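Local atomic coordinates of thiazoline oxidase/subtilisin-like protease (Prochloron didemni, PDB entry 4H6X), a protein that acts as a subtilisin-like maturation protease for patellamides, probably cleaving a precursor peptide and transamidating it into a macrocycle. Residues Gln77-Gln82 with Lys87-Ala92; Ser289-Gln294 with Glu301-Ala306; Asn155-Ile160 with Val189-Lys194; His9-Asp14 with Pro18-Leu23; Ile33-Ile38 with Ser115-Gln120. All coordinates share one frame; numbering follows the deposited sequence.

Contact 1: residues Gln77-Gln82 with Lys87-Ala92; sequences QSIRDQ and KEKEEA
I79 of helix 70-82 reaches across to K89 and A92 of helix 87-96, joining two helices that are linked by a short connection of about four residues. The ethyl arm does most of the work. Its CD1 lies 3.9 Å from A92 CB and 3.7 Å from A92 O, and its CG1 also comes against the alanine methyl. With CG1 beside the backbone N (chi1 -69°), the other branch, CG2, is left anti to it and faces the aliphatic part of K89, with I79 CG2 4.2 Å from K89 CG. K89 runs out fully extended, leaving NZ well past the isoleucine. In a subtilisin fold this pair of helices looks like an added element, consistent with the helical insertion of the cyanobactin macrocyclases. L93 and V96 also pack on I79. An alanine in place of I79 would probably leave the A92 methyl without its partner and open a gap between the helices. Within helix 70-82, Q82 NE2 donates to S78 OG at 3.0 Å, with the hydroxyl oxygen lying in the amide plane. R80 heads another way, to a salt bridge with D108, and Q77 NE2 bonds to P262 O.

Contact 2: residues Ser289-Gln294 with Glu301-Ala306; sequences SLQVQQ and EAVRTA
Q291 carries this contact by sending its amide to V303 and A302 of helix 300-309. From CB the chain leaves with CG beside the backbone N (chi1 -73°) and then runs extended, so nothing of the second helix is met until the amide. There CD lies 4.1 Å from V303 CG2, with OE1 at a like distance from the same methyl. OE1 also accepts a hydrogen bond from D299 N, just ahead of the helix. At the tip, Q291 NE2 comes 3.8 Å from V303 CG2 and 4.3 Å from A302 CB. Both polar atoms of this buried amide have hydrogen-bond partners flanking the segments, which should fix its rotation. On the same helix as V303, R304 grips E301 side-on. R304 NH2 meets the syn lone pair of E301 OE2 at 2.9 Å, nearly in the guanidinium plane, while R304 NE approaches E301 OE1 at 3.2 Å from above the carboxylate plane. R304 NH1 has a second carboxylate partner in E248. V303 also packs on S284, L287 and M288 of helix 273-293, L290 and A306 face helix 332-340, and S289 lies against I33, just before strand 34-39.

Contact 3: residues Asn155-Ile160 with Val189-Lys194; sequences NLARAI and VQAIKK
A157 and I160 of helix 154-165 pack against A191 and I192 of helix 187-197, two neighbouring helices of the alternating beta-alpha layering of the subtilisin fold. Each helix leads into a strand of the parallel sheet, 170-173 and 201-205 respectively, so they run nearly the same way, 21° apart, with the short axes 9.1 Å from each other at closest approach. Alanines permit the closeness: A157 CA and A191 CA are just 5.7 Å apart.

Methyl-to-methyl packing comes first. A191 CB sits 4.3 Å from A157 CB and 4.0 Å from I160 CG2, so the small side chain is flanked by two residues one helical turn apart. The second kind is methyl against backbone: I160 CG2 lies 3.8 Å from A191 O, and A191 CB approaches A157 O. No hydrogen bond crosses between the segments. Polar groups work elsewhere, N155 OD1 accepting from W61 and H62, and R158 making a cation-pi contact with W61. L156, A159 and I160 all touch I38 of strand 34-39, which seats this helix on the sheet.

I192 starts off pointing away from the other helix, but a bent ethyl arm (chi2 -71°) brings its CD1 back to within 3.8 Å of I160 CD1.

Contact 4: residues His9-Asp14 with Pro18-Leu23; sequences HPHDLD and PGLADL
L20 pushes its CD2 methyl into the bend made by H11, L13 and D14, and packing of this methyl, against polar as well as apolar atoms, is the middle of the contact. CG stands anti to the backbone N (chi1 178°), which carries CD2 across to the turn. There L20 CD2 lies 4.0 Å from L13 CB and 3.9 Å from H11 ND1. D14 OD1 rests 3.5 Å from the same methyl, its carboxylate also lying over A21 CB. The bend is a type I beta turn from H11 to D14, closed by D14 N to H11 O at 3.0 Å, in the N-terminal loop that leads into helix 20-26; L13 packs on V279 of helix 273-293, and G19 holds the N-cap position.

Side-chain hydrogen bonds brace the turn. H11 N donates to D14 OD2 at 2.7 Å, from well above the carboxylate plane (59°), and L13 N donates to H11 ND1 at 3.0 Å. An alanine in place of D14 would probably leave H11 N without its side-chain acceptor and the L20 CD2 and A21 CB methyls without the carboxylate against them.

Water supplies the polar links across the contact. One gives a hydrogen bond to D14 O at 2.8 Å and takes one from A21 N. A second bridges H9 N and A21 O.

Contact 5: residues Ile33-Ile38 with Ser115-Gln120; sequences ITIVII and STIVGQ
No ring, amide or other flat group takes part where I35 and I37 of strand 34-39 meet I117 of helix 101-118; the surfaces are branched aliphatic chains with neither face nor edge. I117 divides its two branches between the strand residues. With CG1 beside the backbone N (chi1 -67°), its CG2 is anti to that N and lies 3.7 Å from I35 CD1, the two side chains passing at a slant. Its ethyl arm goes to the other partner, and I37 CD1 and I117 CD1 meet tip to tip at 3.9 Å. This is sheet-on-helix packing in the core of the subtilisin fold. I35 also touches T281 and A285, and I117 touches P278, so helix 273-293 closes the same space. I37 also reaches the neighbourhood of a probable Ser-His-Asp triad (D39, H109, S274). Past V118 the helix ends: G119 N donates to S115 O at 2.8 Å, and a CB on G119 would clash with that oxygen. All three isoleucines are buried and no hydrogen bond joins the two segments, so they are held together here by apolar burial and close fit, next to what is probably the catalytic centre.

Contact 5 is the most central, about 7 Å from the chain's centre, and ties strand 34-39 of the parallel sheet to helix 101-118. Through I38 the strand touches contact 3, and through I33 the same segment touches contact 2, their centres about 20 and 17 Å away. Contact 2 in turn meets contact 4, L290 against L23. Contact 1 stands apart, its nearest atoms about 11 Å from contact 5 and its centre about 42 Å from that of contact 2. Along the chain, contact 4 comes first; contact 1 falls between the two segments of contact 5; contacts 3 and 2 follow. A continuous core thus joins the N-terminal loop, sheet and flanking helices, with one helix pair set out at the periphery.

Contact 1: residues Gln77-Gln82 with Lys87-Ala92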
# COMPACT_ATOMS: atom_id res chain seq x y z
N GLN A 77 18.91 -9.81 -0.61
CA GLN A 77 18.85 -9.16 0.69
C GLN A 77 20.23 -8.83 1.27
O GLN A 77 20.38 -7.82 1.95
CB GLN A 77 18.00 -9.96 1.67
CG GLN A 77 16.54 -9.94 1.25
CD GLN A 77 15.70 -10.99 1.95
OE1 GLN A 77 16.11 -11.56 2.97
NE2 GLN A 77 14.51 -11.25 1.41
N SER A 78 21.22 -9.68 0.98
CA SER A 78 22.61 -9.39 1.36
C SER A 78 23.15 -8.16 0.65
O SER A 78 23.76 -7.29 1.28
CB SER A 78 23.54 -10.60 1.07
OG SER A 78 24.89 -10.16 1.04
N ILE A 79 22.90 -8.06 -0.65
CA ILE A 79 23.27 -6.88 -1.44
C ILE A 79 22.61 -5.59 -0.91
O ILE A 79 23.26 -4.55 -0.83
CB ILE A 79 22.98 -7.10 -2.94
CG1 ILE A 79 23.94 -8.16 -3.50
CG2 ILE A 79 23.11 -5.81 -3.74
CD1 ILE A 79 23.49 -8.80 -4.81
N ARG A 80 21.33 -5.67 -0.54
CA ARG A 80 20.65 -4.51 0.06
C ARG A 80 21.28 -4.15 1.41
O ARG A 80 21.60 -3.00 1.66
CB ARG A 80 19.16 -4.80 0.25
CG ARG A 80 18.42 -3.76 1.07
CD ARG A 80 17.12 -4.35 1.57
NE ARG A 80 16.09 -4.17 0.57
CZ ARG A 80 15.02 -4.94 0.41
NH1 ARG A 80 14.78 -6.02 1.14
NH2 ARG A 80 14.18 -4.60 -0.56
N ASP A 81 21.46 -5.16 2.27
CA ASP A 81 22.08 -4.98 3.59
C ASP A 81 23.48 -4.36 3.54
O ASP A 81 23.88 -3.65 4.46
CB ASP A 81 22.08 -6.29 4.37
CG ASP A 81 20.68 -6.74 4.78
OD1 ASP A 81 19.72 -5.94 4.64
OD2 ASP A 81 20.53 -7.89 5.25
N GLN A 82 24.20 -4.62 2.45
CA GLN A 82 25.53 -4.06 2.21
C GLN A 82 25.49 -2.60 1.84
O GLN A 82 26.48 -1.89 1.99
CB GLN A 82 26.23 -4.82 1.09
CG GLN A 82 26.69 -6.22 1.46
CD GLN A 82 27.28 -6.93 0.27
OE1 GLN A 82 28.13 -6.38 -0.44
NE2 GLN A 82 26.80 -8.14 -0.00
N LYS A 87 25.89 1.65 -9.87
CA LYS A 87 26.47 0.64 -10.74
C LYS A 87 27.02 -0.56 -9.96
O LYS A 87 26.95 -1.69 -10.45
CB LYS A 87 27.55 1.25 -11.63
CG LYS A 87 27.66 0.64 -13.02
CD LYS A 87 26.69 1.28 -14.02
CE LYS A 87 25.30 0.64 -13.99
NZ LYS A 87 25.31 -0.80 -14.38
N GLU A 88 27.54 -0.31 -8.76
CA GLU A 88 28.02 -1.39 -7.89
C GLU A 88 26.90 -2.38 -7.58
O GLU A 88 27.11 -3.59 -7.61
CB GLU A 88 28.60 -0.84 -6.58
CG GLU A 88 29.94 -0.13 -6.71
CD GLU A 88 30.54 0.25 -5.36
OE1 GLU A 88 30.21 -0.38 -4.34
OE2 GLU A 88 31.36 1.19 -5.34
N LYS A 89 25.71 -1.85 -7.28
CA LYS A 89 24.55 -2.69 -6.99
C LYS A 89 24.13 -3.49 -8.21
O LYS A 89 23.87 -4.69 -8.11
CB LYS A 89 23.38 -1.85 -6.45
CG LYS A 89 22.09 -2.63 -6.25
CD LYS A 89 20.95 -1.78 -5.69
CE LYS A 89 19.66 -2.59 -5.66
NZ LYS A 89 18.49 -1.86 -5.08
N GLU A 90 24.06 -2.82 -9.37
CA GLU A 90 23.65 -3.47 -10.62
C GLU A 90 24.57 -4.64 -10.99
O GLU A 90 24.10 -5.71 -11.39
CB GLU A 90 23.60 -2.47 -11.78
CG GLU A 90 22.63 -1.32 -11.56
CD GLU A 90 21.25 -1.80 -11.17
OE1 GLU A 90 20.62 -2.51 -11.97
OE2 GLU A 90 20.80 -1.47 -10.04
N GLU A 91 25.88 -4.42 -10.84
CA GLU A 91 26.86 -5.45 -11.17
C GLU A 91 26.77 -6.65 -10.22
O GLU A 91 26.86 -7.79 -10.65
CB GLU A 91 28.28 -4.87 -11.20
CG GLU A 91 28.57 -4.03 -12.44
CD GLU A 91 29.76 -3.09 -12.28
OE1 GLU A 91 30.51 -3.19 -11.28
OE2 GLU A 91 29.95 -2.23 -13.16
N ALA A 92 26.55 -6.37 -8.93
CA ALA A 92 26.43 -7.43 -7.93
C ALA A 92 25.19 -8.30 -8.15
O ALA A 92 25.26 -9.51 -8.00
CB ALA A 92 26.42 -6.84 -6.53

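Contact 2: residues Ser289-Gln294 with Glu301-Ala306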
# COMPACT_ATOMS: atom_id res chain seq x y z
N SER A 289 -13.65 1.53 6.97
CA SER A 289 -14.07 0.64 8.05
C SER A 289 -15.01 1.34 9.05
O SER A 289 -15.97 0.75 9.55
CB SER A 289 -12.85 0.07 8.78
OG SER A 289 -12.08 -0.70 7.87
N LEU A 290 -14.72 2.61 9.30
CA LEU A 290 -15.51 3.44 10.21
C LEU A 290 -16.89 3.78 9.63
O LEU A 290 -17.87 3.89 10.37
CB LEU A 290 -14.72 4.70 10.53
CG LEU A 290 -14.67 5.24 11.95
CD1 LEU A 290 -14.47 4.11 12.96
CD2 LEU A 290 -13.56 6.27 12.02
N GLN A 291 -16.97 3.92 8.30
CA GLN A 291 -18.25 4.08 7.62
C GLN A 291 -19.14 2.87 7.86
O GLN A 291 -20.29 3.01 8.27
CB GLN A 291 -18.06 4.32 6.12
CG GLN A 291 -17.52 5.69 5.74
CD GLN A 291 -17.21 5.82 4.25
OE1 GLN A 291 -16.91 4.83 3.58
NE2 GLN A 291 -17.28 7.04 3.73
N VAL A 292 -18.58 1.67 7.63
CA VAL A 292 -19.25 0.40 7.92
C VAL A 292 -19.61 0.24 9.40
O VAL A 292 -20.70 -0.24 9.72
CB VAL A 292 -18.40 -0.82 7.47
CG1 VAL A 292 -19.11 -2.14 7.80
CG2 VAL A 292 -18.12 -0.76 5.98
N GLN A 293 -18.71 0.65 10.30
CA GLN A 293 -18.96 0.58 11.75
C GLN A 293 -20.18 1.40 12.17
O GLN A 293 -20.93 0.99 13.06
CB GLN A 293 -17.73 1.04 12.54
CG GLN A 293 -17.90 1.01 14.06
CD GLN A 293 -16.64 1.41 14.80
OE1 GLN A 293 -15.59 0.77 14.67
NE2 GLN A 293 -16.74 2.47 15.59
N GLN A 294 -20.37 2.55 11.53
CA GLN A 294 -21.48 3.44 11.85
C GLN A 294 -22.75 3.07 11.08
O GLN A 294 -23.66 3.89 10.96
CB GLN A 294 -21.08 4.90 11.63
CG GLN A 294 -19.95 5.34 12.55
CD GLN A 294 -19.67 6.82 12.49
OE1 GLN A 294 -20.32 7.57 11.75
NE2 GLN A 294 -18.69 7.27 13.27
N GLU A 301 -15.40 7.92 -2.80
CA GLU A 301 -15.18 9.31 -3.21
C GLU A 301 -15.24 10.26 -2.00
O GLU A 301 -14.50 11.24 -1.95
CB GLU A 301 -16.17 9.72 -4.31
CG GLU A 301 -15.91 11.09 -4.94
CD GLU A 301 -14.60 11.20 -5.73
OE1 GLU A 301 -13.98 10.16 -6.09
OE2 GLU A 301 -14.17 12.34 -5.99
N ALA A 302 -16.09 9.96 -1.02
CA ALA A 302 -16.14 10.81 0.19
C ALA A 302 -14.81 10.70 0.93
O ALA A 302 -14.24 11.72 1.34
CB ALA A 302 -17.31 10.42 1.09
N VAL A 303 -14.28 9.48 1.05
CA VAL A 303 -13.00 9.27 1.72
C VAL A 303 -11.91 10.02 0.97
O VAL A 303 -11.16 10.78 1.57
CB VAL A 303 -12.63 7.77 1.89
CG1 VAL A 303 -11.19 7.63 2.39
CG2 VAL A 303 -13.58 7.11 2.87
N ARG A 304 -11.86 9.83 -0.35
CA ARG A 304 -10.84 10.47 -1.17
C ARG A 304 -10.88 11.99 -1.05
O ARG A 304 -9.84 12.63 -0.86
CB ARG A 304 -10.98 10.04 -2.65
CG ARG A 304 -9.80 10.43 -3.54
CD ARG A 304 -10.06 10.07 -5.00
NE ARG A 304 -10.93 11.07 -5.61
CZ ARG A 304 -10.52 12.14 -6.28
NH1 ARG A 304 -9.23 12.37 -6.48
NH2 ARG A 304 -11.42 13.00 -6.74
N THR A 305 -12.07 12.57 -1.16
CA THR A 305 -12.17 14.04 -1.17
C THR A 305 -11.90 14.61 0.22
O THR A 305 -11.26 15.65 0.35
CB THR A 305 -13.55 14.52 -1.71
OG1 THR A 305 -14.60 13.79 -1.07
CG2 THR A 305 -13.64 14.29 -3.20
N ALA A 306 -12.38 13.92 1.26
CA ALA A 306 -12.10 14.31 2.65
C ALA A 306 -10.60 14.39 2.92
O ALA A 306 -10.14 15.35 3.55
CB ALA A 306 -12.76 13.38 3.66

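Contact 3: residues Asn155-Ile160 with Val189-Lys194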
# COMPACT_ATOMS: atom_id res chain seq x y z
N ASN A 155 -2.25 -5.35 -19.48
CA ASN A 155 -2.24 -6.27 -18.35
C ASN A 155 -2.79 -5.62 -17.08
O ASN A 155 -3.52 -6.26 -16.32
CB ASN A 155 -0.84 -6.82 -18.11
CG ASN A 155 -0.82 -7.86 -17.02
OD1 ASN A 155 -1.47 -8.91 -17.13
ND2 ASN A 155 -0.08 -7.59 -15.94
N LEU A 156 -2.44 -4.36 -16.86
CA LEU A 156 -2.93 -3.65 -15.69
C LEU A 156 -4.45 -3.45 -15.79
O LEU A 156 -5.17 -3.62 -14.81
CB LEU A 156 -2.18 -2.34 -15.49
CG LEU A 156 -2.53 -1.51 -14.25
CD1 LEU A 156 -2.54 -2.30 -12.93
CD2 LEU A 156 -1.54 -0.35 -14.16
N ALA A 157 -4.93 -3.10 -16.98
CA ALA A 157 -6.37 -2.97 -17.22
C ALA A 157 -7.11 -4.27 -16.90
O ALA A 157 -8.12 -4.28 -16.21
CB ALA A 157 -6.64 -2.55 -18.66
N ARG A 158 -6.59 -5.38 -17.42
CA ARG A 158 -7.16 -6.70 -17.13
C ARG A 158 -7.15 -7.01 -15.62
O ARG A 158 -8.12 -7.55 -15.08
CB ARG A 158 -6.40 -7.76 -17.93
CG ARG A 158 -6.53 -7.59 -19.44
CD ARG A 158 -5.79 -8.70 -20.19
NE ARG A 158 -6.51 -9.98 -20.17
CZ ARG A 158 -6.11 -11.08 -20.81
NH1 ARG A 158 -4.97 -11.08 -21.52
NH2 ARG A 158 -6.85 -12.18 -20.75
N ALA A 159 -6.04 -6.69 -14.96
CA ALA A 159 -5.95 -6.86 -13.50
C ALA A 159 -7.01 -6.06 -12.73
O ALA A 159 -7.59 -6.56 -11.76
CB ALA A 159 -4.55 -6.51 -13.03
N ILE A 160 -7.23 -4.81 -13.14
CA ILE A 160 -8.21 -3.93 -12.49
C ILE A 160 -9.63 -4.49 -12.68
O ILE A 160 -10.38 -4.57 -11.70
CB ILE A 160 -8.05 -2.47 -12.97
CG1 ILE A 160 -6.79 -1.86 -12.35
CG2 ILE A 160 -9.27 -1.60 -12.61
CD1 ILE A 160 -6.30 -0.59 -13.04
N VAL A 189 -7.12 3.72 -19.08
CA VAL A 189 -7.93 4.91 -18.76
C VAL A 189 -9.39 4.54 -18.48
O VAL A 189 -9.96 4.97 -17.48
CB VAL A 189 -7.83 5.99 -19.89
CG1 VAL A 189 -8.69 7.21 -19.58
CG2 VAL A 189 -6.39 6.42 -20.08
N GLN A 190 -9.99 3.70 -19.33
CA GLN A 190 -11.38 3.29 -19.13
C GLN A 190 -11.57 2.41 -17.90
O GLN A 190 -12.58 2.53 -17.23
CB GLN A 190 -11.93 2.54 -20.35
CG GLN A 190 -12.07 3.39 -21.60
CD GLN A 190 -12.83 2.67 -22.71
OE1 GLN A 190 -13.89 2.07 -22.47
NE2 GLN A 190 -12.31 2.75 -23.93
N ALA A 191 -10.62 1.52 -17.63
CA ALA A 191 -10.68 0.68 -16.43
C ALA A 191 -10.61 1.53 -15.16
O ALA A 191 -11.27 1.22 -14.17
CB ALA A 191 -9.56 -0.35 -16.44
N ILE A 192 -9.79 2.58 -15.19
CA ILE A 192 -9.65 3.48 -14.05
C ILE A 192 -10.97 4.21 -13.83
O ILE A 192 -11.44 4.32 -12.70
CB ILE A 192 -8.51 4.52 -14.24
CG1 ILE A 192 -7.14 3.84 -14.42
CG2 ILE A 192 -8.47 5.49 -13.06
CD1 ILE A 192 -6.59 3.19 -13.17
N LYS A 193 -11.57 4.70 -14.92
CA LYS A 193 -12.88 5.36 -14.85
C LYS A 193 -13.97 4.44 -14.30
O LYS A 193 -14.80 4.87 -13.50
CB LYS A 193 -13.31 5.93 -16.20
CG LYS A 193 -14.53 6.83 -16.10
CD LYS A 193 -15.04 7.25 -17.47
CE LYS A 193 -16.22 8.21 -17.34
NZ LYS A 193 -17.38 7.57 -16.65
N LYS A 194 -13.97 3.18 -14.73
CA LYS A 194 -14.93 2.20 -14.22
C LYS A 194 -14.85 2.03 -12.69
O LYS A 194 -15.87 1.82 -12.03
CB LYS A 194 -14.80 0.85 -14.95
CG LYS A 194 -15.82 -0.20 -14.50
CD LYS A 194 -15.95 -1.36 -15.49
CE LYS A 194 -17.17 -2.22 -15.18
NZ LYS A 194 -17.28 -3.42 -16.07

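Contact 4: residues His9-Asp14 with Pro18-Leu23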
# COMPACT_ATOMS: atom_id res chain seq x y z
N HIS A 9 -3.16 1.04 20.42
CA HIS A 9 -2.38 0.18 19.52
C HIS A 9 -1.20 0.94 18.94
O HIS A 9 -1.26 1.38 17.78
CB HIS A 9 -3.28 -0.37 18.42
CG HIS A 9 -4.47 -1.12 18.94
ND1 HIS A 9 -5.70 -0.52 19.15
CD2 HIS A 9 -4.62 -2.42 19.31
CE1 HIS A 9 -6.55 -1.42 19.61
NE2 HIS A 9 -5.92 -2.58 19.72
N PRO A 10 -0.12 1.10 19.74
CA PRO A 10 1.05 1.85 19.32
C PRO A 10 1.56 1.37 17.96
O PRO A 10 1.74 0.17 17.76
CB PRO A 10 2.09 1.53 20.41
CG PRO A 10 1.28 1.16 21.60
CD PRO A 10 0.06 0.48 21.07
N HIS A 11 1.75 2.30 17.05
CA HIS A 11 2.20 1.99 15.70
C HIS A 11 3.44 2.81 15.44
O HIS A 11 3.55 3.94 15.92
CB HIS A 11 1.11 2.34 14.68
CG HIS A 11 1.41 1.86 13.29
ND1 HIS A 11 2.24 2.54 12.43
CD2 HIS A 11 1.00 0.75 12.62
CE1 HIS A 11 2.33 1.88 11.29
NE2 HIS A 11 1.59 0.79 11.38
N ASP A 12 4.35 2.25 14.65
CA ASP A 12 5.61 2.89 14.26
C ASP A 12 5.44 4.31 13.72
O ASP A 12 6.34 5.15 13.88
CB ASP A 12 6.33 2.01 13.23
CG ASP A 12 7.67 2.57 12.80
OD1 ASP A 12 8.60 2.60 13.63
OD2 ASP A 12 7.80 2.97 11.62
N LEU A 13 4.30 4.58 13.07
CA LEU A 13 4.08 5.86 12.39
C LEU A 13 3.19 6.83 13.18
O LEU A 13 2.89 7.92 12.69
CB LEU A 13 3.51 5.64 10.97
CG LEU A 13 4.37 4.82 9.99
CD1 LEU A 13 3.62 4.51 8.69
CD2 LEU A 13 5.70 5.51 9.71
N ASP A 14 2.79 6.43 14.39
CA ASP A 14 1.96 7.28 15.26
C ASP A 14 2.48 8.71 15.37
O ASP A 14 1.71 9.67 15.24
CB ASP A 14 1.81 6.68 16.66
CG ASP A 14 0.81 5.54 16.71
OD1 ASP A 14 -0.03 5.40 15.78
OD2 ASP A 14 0.87 4.77 17.69
N PRO A 18 -0.17 12.52 12.67
CA PRO A 18 -1.16 13.02 13.61
C PRO A 18 -2.52 12.36 13.38
O PRO A 18 -2.97 12.25 12.25
CB PRO A 18 -1.22 14.52 13.27
CG PRO A 18 0.15 14.83 12.76
CD PRO A 18 0.51 13.61 11.94
N GLY A 19 -3.16 11.89 14.45
CA GLY A 19 -4.48 11.28 14.34
C GLY A 19 -4.48 9.77 14.13
O GLY A 19 -5.53 9.12 14.29
N LEU A 20 -3.33 9.20 13.79
CA LEU A 20 -3.26 7.75 13.51
C LEU A 20 -3.61 6.93 14.74
O LEU A 20 -4.44 6.02 14.67
CB LEU A 20 -1.90 7.34 12.93
CG LEU A 20 -1.73 5.83 12.66
CD1 LEU A 20 -2.71 5.34 11.59
CD2 LEU A 20 -0.29 5.48 12.28
N ALA A 21 -2.97 7.26 15.87
CA ALA A 21 -3.23 6.54 17.11
C ALA A 21 -4.72 6.60 17.47
O ALA A 21 -5.33 5.57 17.78
CB ALA A 21 -2.35 7.07 18.24
N ASP A 22 -5.30 7.80 17.40
CA ASP A 22 -6.74 8.02 17.67
C ASP A 22 -7.65 7.23 16.72
O ASP A 22 -8.67 6.69 17.14
CB ASP A 22 -7.11 9.51 17.63
CG ASP A 22 -6.47 10.32 18.77
OD1 ASP A 22 -6.34 9.79 19.90
OD2 ASP A 22 -6.11 11.50 18.54
N LEU A 23 -7.30 7.20 15.44
CA LEU A 23 -8.08 6.40 14.49
C LEU A 23 -7.92 4.92 14.84
O LEU A 23 -8.91 4.18 14.88
CB LEU A 23 -7.71 6.71 13.04
CG LEU A 23 -8.35 5.93 11.86
CD1 LEU A 23 -9.88 5.91 11.88
CD2 LEU A 23 -7.83 6.52 10.56
O HOH W 1 -3.54 3.48 18.97
O HOH W 2 -0.95 9.41 16.12

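Contact 5: residues Ile33-Ile38 with Ser115-Gln120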
# COMPACT_ATOMS: atom_id res chain seq x y z
N ILE A 33 -14.24 -4.58 4.29
CA ILE A 33 -13.46 -3.73 3.40
C ILE A 33 -12.38 -4.60 2.77
O ILE A 33 -11.52 -5.16 3.48
CB ILE A 33 -12.82 -2.53 4.15
CG1 ILE A 33 -13.89 -1.65 4.83
CG2 ILE A 33 -11.95 -1.69 3.21
CD1 ILE A 33 -15.00 -1.19 3.90
N THR A 34 -12.44 -4.72 1.45
CA THR A 34 -11.50 -5.52 0.66
C THR A 34 -10.51 -4.64 -0.08
O THR A 34 -10.92 -3.76 -0.85
CB THR A 34 -12.26 -6.42 -0.35
OG1 THR A 34 -13.07 -7.34 0.38
CG2 THR A 34 -11.26 -7.20 -1.26
N ILE A 35 -9.22 -4.88 0.16
CA ILE A 35 -8.15 -4.20 -0.55
C ILE A 35 -7.53 -5.21 -1.51
O ILE A 35 -7.12 -6.29 -1.08
CB ILE A 35 -7.04 -3.68 0.42
CG1 ILE A 35 -7.63 -2.73 1.48
CG2 ILE A 35 -5.90 -3.02 -0.35
CD1 ILE A 35 -6.92 -2.80 2.83
N VAL A 36 -7.47 -4.87 -2.80
CA VAL A 36 -6.80 -5.73 -3.77
C VAL A 36 -5.48 -5.08 -4.12
O VAL A 36 -5.44 -3.92 -4.55
CB VAL A 36 -7.64 -6.00 -5.04
CG1 VAL A 36 -6.88 -6.89 -6.02
CG2 VAL A 36 -8.97 -6.66 -4.67
N ILE A 37 -4.40 -5.83 -3.95
CA ILE A 37 -3.06 -5.33 -4.17
C ILE A 37 -2.50 -5.91 -5.46
O ILE A 37 -2.25 -7.13 -5.56
CB ILE A 37 -2.13 -5.68 -2.97
CG1 ILE A 37 -2.68 -5.03 -1.68
CG2 ILE A 37 -0.70 -5.23 -3.23
CD1 ILE A 37 -1.92 -5.47 -0.42
N ILE A 38 -2.32 -5.03 -6.43
CA ILE A 38 -1.73 -5.37 -7.71
C ILE A 38 -0.23 -5.10 -7.62
O ILE A 38 0.22 -3.94 -7.69
CB ILE A 38 -2.42 -4.62 -8.88
CG1 ILE A 38 -3.92 -4.96 -8.90
CG2 ILE A 38 -1.71 -4.91 -10.20
CD1 ILE A 38 -4.74 -4.16 -9.92
N SER A 115 2.57 -6.09 4.06
CA SER A 115 2.79 -6.01 5.51
C SER A 115 2.47 -4.62 6.07
O SER A 115 1.93 -4.49 7.18
CB SER A 115 4.22 -6.45 5.87
OG SER A 115 5.19 -5.47 5.47
N THR A 116 2.78 -3.58 5.30
CA THR A 116 2.46 -2.19 5.70
C THR A 116 0.95 -1.98 5.86
O THR A 116 0.50 -1.22 6.73
CB THR A 116 3.04 -1.18 4.69
OG1 THR A 116 4.47 -1.23 4.77
CG2 THR A 116 2.58 0.26 4.99
N ILE A 117 0.19 -2.64 5.01
CA ILE A 117 -1.25 -2.50 5.02
C ILE A 117 -1.87 -3.40 6.08
O ILE A 117 -2.76 -2.97 6.82
CB ILE A 117 -1.84 -2.77 3.61
CG1 ILE A 117 -1.39 -1.66 2.64
CG2 ILE A 117 -3.35 -2.87 3.68
CD1 ILE A 117 -1.61 -1.94 1.16
N VAL A 118 -1.41 -4.65 6.15
CA VAL A 118 -2.17 -5.65 6.90
C VAL A 118 -1.40 -6.46 7.95
O VAL A 118 -1.97 -7.34 8.59
CB VAL A 118 -2.96 -6.57 5.95
CG1 VAL A 118 -2.08 -7.72 5.43
CG2 VAL A 118 -4.21 -7.11 6.62
N GLY A 119 -0.12 -6.18 8.12
CA GLY A 119 0.67 -6.91 9.12
C GLY A 119 -0.00 -6.88 10.48
O GLY A 119 -0.51 -5.84 10.92
N GLN A 120 -0.01 -8.03 11.16
CA GLN A 120 -0.70 -8.17 12.45
C GLN A 120 0.01 -7.46 13.60
O GLN A 120 1.24 -7.37 13.63
CB GLN A 120 -0.95 -9.65 12.75
CG GLN A 120 -1.79 -10.34 11.69
CD GLN A 120 -3.17 -9.72 11.54
OE1 GLN A 120 -3.41 -8.88 10.66
NE2 GLN A 120 -4.09 -10.12 12.40